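Local coordinates for protein diguanylate cyclase DosC (Escherichia coli, PDB 4ZVA) that probably senses oxygen through the heme of its globin domain and, in response, makes the second messenger cyclic di-GMP, at residues 66-69 and 70-74; 83-86 and 87-91; 49-53 and 54-58. All blocks are in the same frame, centred on the assembly; numbering follows the deposited sequence.

Contact 1: residues 66-69 and 70-74. With HEM (protoporphyrin IX containing Fe), chain C.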
# COMPACT_ATOMS: atom_id res chain seq x y z
N ARG A 66 -12.54 0.15 15.17
CA ARG A 66 -12.03 -1.06 15.81
C ARG A 66 -10.95 -1.70 14.95
O ARG A 66 -9.92 -2.15 15.46
CB ARG A 66 -13.17 -2.04 16.06
CG ARG A 66 -12.78 -3.30 16.81
CD ARG A 66 -13.95 -4.26 16.91
NE ARG A 66 -15.22 -3.56 17.05
CZ ARG A 66 -16.19 -3.57 16.14
NH1 ARG A 66 -16.05 -4.26 15.02
NH2 ARG A 66 -17.31 -2.89 16.36
N TRP A 67 -11.18 -1.73 13.64
CA TRP A 67 -10.23 -2.34 12.71
C TRP A 67 -8.88 -1.61 12.75
O TRP A 67 -7.83 -2.24 12.88
CB TRP A 67 -10.78 -2.33 11.28
CG TRP A 67 -9.96 -3.14 10.32
CD1 TRP A 67 -10.19 -4.42 9.92
CD2 TRP A 67 -8.77 -2.71 9.62
NE1 TRP A 67 -9.23 -4.83 9.03
CE2 TRP A 67 -8.35 -3.80 8.83
CE3 TRP A 67 -8.04 -1.52 9.60
CZ2 TRP A 67 -7.21 -3.73 8.02
CZ3 TRP A 67 -6.91 -1.46 8.79
CH2 TRP A 67 -6.51 -2.56 8.01
N ILE A 68 -8.93 -0.29 12.64
CA ILE A 68 -7.73 0.53 12.63
C ILE A 68 -6.91 0.34 13.89
O ILE A 68 -5.69 0.15 13.83
CB ILE A 68 -8.08 2.02 12.46
CG1 ILE A 68 -8.66 2.27 11.06
CG2 ILE A 68 -6.86 2.89 12.69
CD1 ILE A 68 -9.29 3.62 10.89
N ILE A 69 -7.58 0.37 15.04
CA ILE A 69 -6.89 0.18 16.32
C ILE A 69 -6.29 -1.22 16.42
O ILE A 69 -5.14 -1.37 16.83
CB ILE A 69 -7.84 0.41 17.51
CG1 ILE A 69 -8.31 1.87 17.54
CG2 ILE A 69 -7.15 0.06 18.82
CD1 ILE A 69 -9.33 2.16 18.62
N ASN A 70 -7.06 -2.24 16.05
CA ASN A 70 -6.58 -3.62 16.15
C ASN A 70 -5.34 -3.86 15.30
O ASN A 70 -4.37 -4.47 15.76
CB ASN A 70 -7.68 -4.60 15.75
CG ASN A 70 -8.72 -4.78 16.85
OD1 ASN A 70 -8.41 -4.70 18.03
ND2 ASN A 70 -9.97 -5.01 16.45
N VAL A 71 -5.36 -3.36 14.07
CA VAL A 71 -4.25 -3.58 13.14
C VAL A 71 -2.99 -2.81 13.55
O VAL A 71 -1.91 -3.38 13.61
CB VAL A 71 -4.65 -3.18 11.71
CG1 VAL A 71 -3.43 -3.13 10.80
CG2 VAL A 71 -5.68 -4.15 11.16
N LEU A 72 -3.14 -1.53 13.84
CA LEU A 72 -1.98 -0.69 14.14
C LEU A 72 -1.40 -0.95 15.53
O LEU A 72 -0.26 -0.60 15.81
CB LEU A 72 -2.34 0.79 13.97
CG LEU A 72 -2.69 1.20 12.54
CD1 LEU A 72 -2.91 2.70 12.42
CD2 LEU A 72 -1.61 0.73 11.57
N SER A 73 -2.19 -1.57 16.41
CA SER A 73 -1.73 -1.90 17.76
C SER A 73 -1.33 -3.37 17.89
O SER A 73 -1.22 -3.89 19.00
CB SER A 73 -2.81 -1.58 18.79
OG SER A 73 -3.33 -0.28 18.60
N ALA A 74 -1.13 -4.03 16.75
CA ALA A 74 -0.87 -5.47 16.72
C ALA A 74 0.33 -5.90 17.55
O ALA A 74 1.44 -5.42 17.35
CB ALA A 74 -0.69 -5.92 15.28
CHA HEM C . -18.14 -4.19 6.54
CHB HEM C . -18.32 -1.49 2.51
CHC HEM C . -13.48 -1.29 2.53
CHD HEM C . -13.41 -3.02 7.05
C1A HEM C . -18.62 -3.46 5.48
C2A HEM C . -20.02 -3.19 5.16
C3A HEM C . -20.05 -2.44 4.06
C4A HEM C . -18.69 -2.21 3.62
CMA HEM C . -21.32 -1.91 3.35
CAA HEM C . -21.25 -3.65 5.96
CBA HEM C . -21.19 -3.12 7.38
CGA HEM C . -22.51 -3.31 8.06
O1A HEM C . -23.56 -3.31 7.36
O2A HEM C . -22.52 -3.45 9.31
C1B HEM C . -17.02 -1.17 2.18
C2B HEM C . -16.61 -0.31 1.08
C3B HEM C . -15.27 -0.26 1.09
C4B HEM C . -14.80 -1.08 2.18
CMB HEM C . -17.62 0.37 0.13
CAB HEM C . -14.29 0.50 0.16
CBB HEM C . -14.66 1.33 -0.83
C1C HEM C . -13.04 -1.65 3.78
C2C HEM C . -11.70 -1.48 4.30
C3C HEM C . -11.68 -1.96 5.56
C4C HEM C . -13.01 -2.45 5.86
CMC HEM C . -10.55 -0.84 3.48
CAC HEM C . -10.51 -2.03 6.58
CBC HEM C . -9.29 -1.53 6.38
C1D HEM C . -14.67 -3.50 7.35
C2D HEM C . -15.04 -4.13 8.59
C3D HEM C . -16.53 -4.50 8.44
C4D HEM C . -16.89 -4.06 7.11
CMD HEM C . -14.13 -4.36 9.82
CAD HEM C . -17.45 -5.20 9.46
CBD HEM C . -16.91 -6.59 9.78
CGD HEM C . -17.97 -7.43 10.43
O1D HEM C . -17.63 -8.50 10.99
O2D HEM C . -19.16 -7.03 10.40
NA HEM C . -17.85 -2.85 4.51
NB HEM C . -15.89 -1.62 2.83
NC HEM C . -13.81 -2.24 4.76
ND HEM C . -15.77 -3.48 6.50
FE HEM C . -15.78 -2.78 4.54
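Ile69 O at the C-terminal end of helix 54-72 is gripped twice by one residue: Ser73 OG donates to it at 2.8 Å and Ser73 N at 3.0 Å. The backbone bond is bent, 137° at the hydrogen, as Ser73 is the first residue to leave helical geometry. The serine hydroxyl lies beside its own backbone N (chi1 -49°), which turns it back over the last turn and onto the carbonyl. Two residues earlier, Val71 N donates to Trp67 O at 3.0 Å, and the two side chains meet as well. Val71 CG2 sits over one face of the indole, 3.4 Å from the centroid of the Trp67 six-membered ring, a CH-pi contact only 8° off the ring normal. The opposite face carries the heme vinyl, whose CBC comes to 3.4 Å from Trp67 CH2. Trp67 NE1 is hydrogen-bonded to Gln86 OE1 of helix 79-96. Ile68 CG2 and Leu72 CD1 lie alongside each other at 4.0 Å, and both side chains pack against helix 16-43. The indole is thus clamped between a valine methyl and the vinyl, with its N-H satisfied: an apolar wall of the heme pocket whose ring has little freedom to tilt.

Contact 2: residues 83-86 and 87-91. With HEM (protoporphyrin IX containing Fe), chain C.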
# COMPACT_ATOMS: atom_id res chain seq x y z
N ILE A 83 -5.69 -12.21 11.72
CA ILE A 83 -5.87 -12.89 10.45
C ILE A 83 -7.32 -13.35 10.30
O ILE A 83 -7.93 -13.16 9.25
CB ILE A 83 -4.91 -14.09 10.30
CG1 ILE A 83 -3.47 -13.59 10.17
CG2 ILE A 83 -5.29 -14.94 9.11
CD1 ILE A 83 -2.43 -14.68 10.26
N GLN A 84 -7.86 -13.93 11.37
CA GLN A 84 -9.25 -14.39 11.37
C GLN A 84 -10.22 -13.23 11.17
O GLN A 84 -11.27 -13.39 10.54
CB GLN A 84 -9.57 -15.12 12.68
CG GLN A 84 -8.94 -16.50 12.78
CD GLN A 84 -9.35 -17.40 11.63
OE1 GLN A 84 -10.51 -17.42 11.22
NE2 GLN A 84 -8.39 -18.15 11.10
N ILE A 85 -9.87 -12.07 11.70
CA ILE A 85 -10.68 -10.87 11.54
C ILE A 85 -10.78 -10.47 10.07
O ILE A 85 -11.87 -10.17 9.57
CB ILE A 85 -10.12 -9.69 12.36
CG1 ILE A 85 -10.26 -9.98 13.85
CG2 ILE A 85 -10.84 -8.40 11.99
CD1 ILE A 85 -9.74 -8.87 14.74
N GLN A 86 -9.64 -10.48 9.37
CA GLN A 86 -9.61 -10.12 7.96
C GLN A 86 -10.45 -11.09 7.13
O GLN A 86 -11.13 -10.68 6.18
CB GLN A 86 -8.17 -10.09 7.44
CG GLN A 86 -7.19 -9.35 8.33
CD GLN A 86 -7.70 -7.99 8.79
OE1 GLN A 86 -8.28 -7.24 8.01
NE2 GLN A 86 -7.48 -7.68 10.06
N HIS A 87 -10.40 -12.37 7.48
CA HIS A 87 -11.23 -13.37 6.83
C HIS A 87 -12.71 -13.06 7.01
O HIS A 87 -13.49 -13.17 6.07
CB HIS A 87 -10.91 -14.77 7.36
CG HIS A 87 -9.66 -15.36 6.78
ND1 HIS A 87 -8.40 -15.03 7.23
CD2 HIS A 87 -9.47 -16.26 5.79
CE1 HIS A 87 -7.49 -15.70 6.54
NE2 HIS A 87 -8.12 -16.45 5.66
N THR A 88 -13.08 -12.68 8.23
CA THR A 88 -14.46 -12.33 8.54
C THR A 88 -14.93 -11.14 7.70
O THR A 88 -16.03 -11.16 7.15
CB THR A 88 -14.64 -12.00 10.03
OG1 THR A 88 -14.29 -13.14 10.82
CG2 THR A 88 -16.08 -11.61 10.33
N VAL A 89 -14.08 -10.13 7.60
CA VAL A 89 -14.39 -8.94 6.82
C VAL A 89 -14.50 -9.29 5.34
O VAL A 89 -15.36 -8.77 4.62
CB VAL A 89 -13.32 -7.85 7.00
CG1 VAL A 89 -13.68 -6.61 6.19
CG2 VAL A 89 -13.17 -7.49 8.46
N ALA A 90 -13.63 -10.19 4.90
CA ALA A 90 -13.65 -10.67 3.52
C ALA A 90 -14.98 -11.35 3.21
O ALA A 90 -15.57 -11.12 2.15
CB ALA A 90 -12.49 -11.62 3.28
N GLU A 91 -15.45 -12.16 4.15
CA GLU A 91 -16.75 -12.83 4.02
C GLU A 91 -17.88 -11.82 3.86
O GLU A 91 -18.74 -11.97 2.99
CB GLU A 91 -17.02 -13.73 5.23
CG GLU A 91 -16.06 -14.90 5.38
CD GLU A 91 -16.29 -15.67 6.68
OE1 GLU A 91 -17.26 -15.35 7.40
OE2 GLU A 91 -15.49 -16.58 6.98
CHA HEM C . -18.14 -4.19 6.54
CHB HEM C . -18.32 -1.49 2.51
CHC HEM C . -13.48 -1.29 2.53
CHD HEM C . -13.41 -3.02 7.05
C1A HEM C . -18.62 -3.46 5.48
C2A HEM C . -20.02 -3.19 5.16
C3A HEM C . -20.05 -2.44 4.06
C4A HEM C . -18.69 -2.21 3.62
CMA HEM C . -21.32 -1.91 3.35
CAA HEM C . -21.25 -3.65 5.96
CBA HEM C . -21.19 -3.12 7.38
CGA HEM C . -22.51 -3.31 8.06
O1A HEM C . -23.56 -3.31 7.36
O2A HEM C . -22.52 -3.45 9.31
C1B HEM C . -17.02 -1.17 2.18
C2B HEM C . -16.61 -0.31 1.08
C3B HEM C . -15.27 -0.26 1.09
C4B HEM C . -14.80 -1.08 2.18
CMB HEM C . -17.62 0.37 0.13
CAB HEM C . -14.29 0.50 0.16
CBB HEM C . -14.66 1.33 -0.83
C1C HEM C . -13.04 -1.65 3.78
C2C HEM C . -11.70 -1.48 4.30
C3C HEM C . -11.68 -1.96 5.56
C4C HEM C . -13.01 -2.45 5.86
CMC HEM C . -10.55 -0.84 3.48
CAC HEM C . -10.51 -2.03 6.58
CBC HEM C . -9.29 -1.53 6.38
C1D HEM C . -14.67 -3.50 7.35
C2D HEM C . -15.04 -4.13 8.59
C3D HEM C . -16.53 -4.50 8.44
C4D HEM C . -16.89 -4.06 7.11
CMD HEM C . -14.13 -4.36 9.82
CAD HEM C . -17.45 -5.20 9.46
CBD HEM C . -16.91 -6.59 9.78
CGD HEM C . -17.97 -7.43 10.43
O1D HEM C . -17.63 -8.50 10.99
O2D HEM C . -19.16 -7.03 10.40
NA HEM C . -17.85 -2.85 4.51
NB HEM C . -15.89 -1.62 2.83
NC HEM C . -13.81 -2.24 4.76
ND HEM C . -15.77 -3.48 6.50
FE HEM C . -15.78 -2.78 4.54
O HOH W 1 -13.02 -15.65 10.85
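Ile83 O accepts two hydrogen bonds from His87, one from the backbone and one from the ring. His87 N reaches Ile83 O at 3.1 Å in the usual helical pattern, and His87 ND1 comes closer to it, at 2.8 Å, with a nearly straight N-H (176°). The carbonyl oxygen lies in the imidazole plane, at the ring edge, whereas the ring nitrogen sits above the carbonyl plane, 52° out of it. With CG beside the backbone N (chi1 -78°), the imidazole folds back along the helix to meet this acceptor. Without the imidazole, as with an alanine here, Ile83 O would probably keep its backbone donor but lose the second, and the isoleucine methyl its cover. A water adds an indirect polar link one residue on: it accepts from Thr88 OG1 at 2.8 Å and donates to Gln84 OE1, spanning one turn at the helix surface. The remaining carbonyls, Gln84, Ile85 and Gln86, bond to the amides four residues ahead, so helix 79-96 runs unbroken as it passes over the heme in this globin fold. Toward the heme it presents methyl groups. Val89 CG1 sits above the porphyrin, 3.5 Å from HEM C1D, and Val89 CG2 touches the methyl HEM CMD, while Thr88 CG2 meets a propionate at HEM O1D. Val89 also packs against Met146 of helix 125-147. Along the helix, Ile83 CG2 rests 3.5 Å from His87 CE1, whereas Ile85 CG2 and Val89 CG2 are only in loose contact at 4.3 Å.

Contact 3: residues 49-53 and 54-58. With HEM (protoporphyrin IX containing Fe), chain C.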
# COMPACT_ATOMS: atom_id res chain seq x y z
N GLU A 49 -22.82 2.87 -3.92
CA GLU A 49 -23.94 1.93 -3.99
C GLU A 49 -24.07 1.10 -2.71
O GLU A 49 -25.18 0.82 -2.26
CB GLU A 49 -23.77 1.01 -5.19
CG GLU A 49 -24.91 0.02 -5.38
CD GLU A 49 -24.62 -1.01 -6.46
OE1 GLU A 49 -23.53 -0.94 -7.07
OE2 GLU A 49 -25.47 -1.88 -6.70
N PHE A 50 -22.94 0.73 -2.13
CA PHE A 50 -22.93 -0.14 -0.96
C PHE A 50 -23.16 0.64 0.33
O PHE A 50 -23.27 0.05 1.41
CB PHE A 50 -21.60 -0.90 -0.88
CG PHE A 50 -21.28 -1.70 -2.11
CD1 PHE A 50 -21.86 -2.94 -2.32
CD2 PHE A 50 -20.40 -1.21 -3.06
CE1 PHE A 50 -21.57 -3.68 -3.45
CE2 PHE A 50 -20.11 -1.94 -4.19
CZ PHE A 50 -20.69 -3.18 -4.39
N LEU A 51 -23.23 1.96 0.22
CA LEU A 51 -23.43 2.82 1.38
C LEU A 51 -24.68 3.67 1.16
O LEU A 51 -24.58 4.84 0.79
CB LEU A 51 -22.21 3.70 1.61
CG LEU A 51 -20.84 3.02 1.46
CD1 LEU A 51 -19.71 4.02 1.56
CD2 LEU A 51 -20.68 1.91 2.50
N SER A 52 -25.85 3.09 1.39
CA SER A 52 -27.10 3.72 0.99
C SER A 52 -28.04 4.03 2.15
O SER A 52 -29.12 4.58 1.94
CB SER A 52 -27.83 2.83 -0.02
OG SER A 52 -27.05 2.66 -1.19
N ASN A 53 -27.64 3.69 3.37
CA ASN A 53 -28.48 3.98 4.53
C ASN A 53 -27.67 4.26 5.79
O ASN A 53 -26.50 3.90 5.88
CB ASN A 53 -29.44 2.81 4.78
CG ASN A 53 -28.73 1.53 5.13
OD1 ASN A 53 -28.42 1.27 6.29
ND2 ASN A 53 -28.45 0.71 4.12
N GLU A 54 -28.32 4.90 6.75
CA GLU A 54 -27.65 5.35 7.97
C GLU A 54 -27.25 4.20 8.89
O GLU A 54 -26.34 4.34 9.69
CB GLU A 54 -28.54 6.33 8.73
CG GLU A 54 -28.75 7.65 8.01
CD GLU A 54 -29.55 8.64 8.82
OE1 GLU A 54 -29.93 8.30 9.97
OE2 GLU A 54 -29.80 9.76 8.32
N GLN A 55 -27.93 3.06 8.77
CA GLN A 55 -27.61 1.91 9.61
C GLN A 55 -26.27 1.28 9.21
O GLN A 55 -25.45 0.96 10.07
CB GLN A 55 -28.73 0.87 9.52
CG GLN A 55 -28.44 -0.44 10.25
CD GLN A 55 -28.39 -0.28 11.76
OE1 GLN A 55 -28.86 0.72 12.31
NE2 GLN A 55 -27.83 -1.27 12.45
N VAL A 56 -26.07 1.11 7.91
CA VAL A 56 -24.80 0.61 7.39
C VAL A 56 -23.64 1.57 7.67
O VAL A 56 -22.58 1.16 8.12
CB VAL A 56 -24.89 0.34 5.87
CG1 VAL A 56 -23.51 0.11 5.29
CG2 VAL A 56 -25.80 -0.84 5.60
N GLU A 57 -23.88 2.85 7.40
CA GLU A 57 -22.90 3.91 7.64
C GLU A 57 -22.41 3.91 9.07
O GLU A 57 -21.21 3.90 9.34
CB GLU A 57 -23.53 5.27 7.32
CG GLU A 57 -22.72 6.45 7.82
CD GLU A 57 -23.38 7.77 7.51
OE1 GLU A 57 -24.43 7.77 6.83
OE2 GLU A 57 -22.86 8.81 7.96
N ARG A 58 -23.37 3.89 9.98
CA ARG A 58 -23.13 3.90 11.41
C ARG A 58 -22.33 2.69 11.89
O ARG A 58 -21.40 2.82 12.68
CB ARG A 58 -24.48 3.99 12.12
CG ARG A 58 -24.46 4.14 13.62
CD ARG A 58 -25.90 4.25 14.09
NE ARG A 58 -26.06 4.12 15.53
CZ ARG A 58 -26.29 2.97 16.13
NH1 ARG A 58 -26.38 1.86 15.41
NH2 ARG A 58 -26.45 2.91 17.45
CHA HEM C . -18.14 -4.19 6.54
CHB HEM C . -18.32 -1.49 2.51
CHC HEM C . -13.48 -1.29 2.53
CHD HEM C . -13.41 -3.02 7.05
C1A HEM C . -18.62 -3.46 5.48
C2A HEM C . -20.02 -3.19 5.16
C3A HEM C . -20.05 -2.44 4.06
C4A HEM C . -18.69 -2.21 3.62
CMA HEM C . -21.32 -1.91 3.35
CAA HEM C . -21.25 -3.65 5.96
CBA HEM C . -21.19 -3.12 7.38
CGA HEM C . -22.51 -3.31 8.06
O1A HEM C . -23.56 -3.31 7.36
O2A HEM C . -22.52 -3.45 9.31
C1B HEM C . -17.02 -1.17 2.18
C2B HEM C . -16.61 -0.31 1.08
C3B HEM C . -15.27 -0.26 1.09
C4B HEM C . -14.80 -1.08 2.18
CMB HEM C . -17.62 0.37 0.13
CAB HEM C . -14.29 0.50 0.16
CBB HEM C . -14.66 1.33 -0.83
C1C HEM C . -13.04 -1.65 3.78
C2C HEM C . -11.70 -1.48 4.30
C3C HEM C . -11.68 -1.96 5.56
C4C HEM C . -13.01 -2.45 5.86
CMC HEM C . -10.55 -0.84 3.48
CAC HEM C . -10.51 -2.03 6.58
CBC HEM C . -9.29 -1.53 6.38
C1D HEM C . -14.67 -3.50 7.35
C2D HEM C . -15.04 -4.13 8.59
C3D HEM C . -16.53 -4.50 8.44
C4D HEM C . -16.89 -4.06 7.11
CMD HEM C . -14.13 -4.36 9.82
CAD HEM C . -17.45 -5.20 9.46
CBD HEM C . -16.91 -6.59 9.78
CGD HEM C . -17.97 -7.43 10.43
O1D HEM C . -17.63 -8.50 10.99
O2D HEM C . -19.16 -7.03 10.40
NA HEM C . -17.85 -2.85 4.51
NB HEM C . -15.89 -1.62 2.83
NC HEM C . -13.81 -2.24 4.76
ND HEM C . -15.77 -3.48 6.50
FE HEM C . -15.78 -2.78 4.54
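The flat amide of Asn53 turns one face to the first turn of helix 54-72: Val56 N and Val56 CG2 both lie on that side of its plane. Val56 N donates to Asn53 OD1 at 2.9 Å, with 162° at the hydrogen, approaching from above the carbonyl plane (39° out of it). The methyl Val56 CG2 stands 3.4 Å from Asn53 ND2, the two side chains crossing at about a right angle. Asn53 CG takes the position between its own backbone N and carbonyl carbon (chi1 63°), which swings OD1 over the helix start. The backbone of the same asparagine opens the regular helical ladder, since Glu57 N donates to Asn53 O at 3.2 Å, in the carbonyl plane. The carboxylate of Glu57 pairs with Lys61 one turn further on. The heme edge is met on the inner side. Its methyl CMA lies 3.4 Å from Phe50 O, 3.6 Å from Val56 CG1 and 4.0 Å from Leu51 CD2, so loop and helix both contribute to the wall at this methyl. Leu51 also packs on Tyr38 and Val41 of helix 16-43, while the Phe50 side chain packs on Ile98 and Pro99. Within the loop, Ser52 OG donates to Glu49 O at 2.8 Å. This is an asparagine N-cap at a helix start, here set at the rim of a globin heme pocket.

From the N terminus the order is contact 3, contact 1, contact 2, strictly in series: none nests in or crosses another, and none closes a long loop. Contact 3 joins the loop after helix 45-48 to the start of helix 54-72; contact 1 ends that helix, with centres about 23 Å apart. After the short connection that follows, contact 2 lies within helix 79-96. Contacts 1 and 2 touch, through the indole-glutamine bond and packing of Asn70 and Val71 against Ile85 and Gln86, so successive helices are tied together. All three meet the same heme: at a methyl, at a vinyl, and over its face.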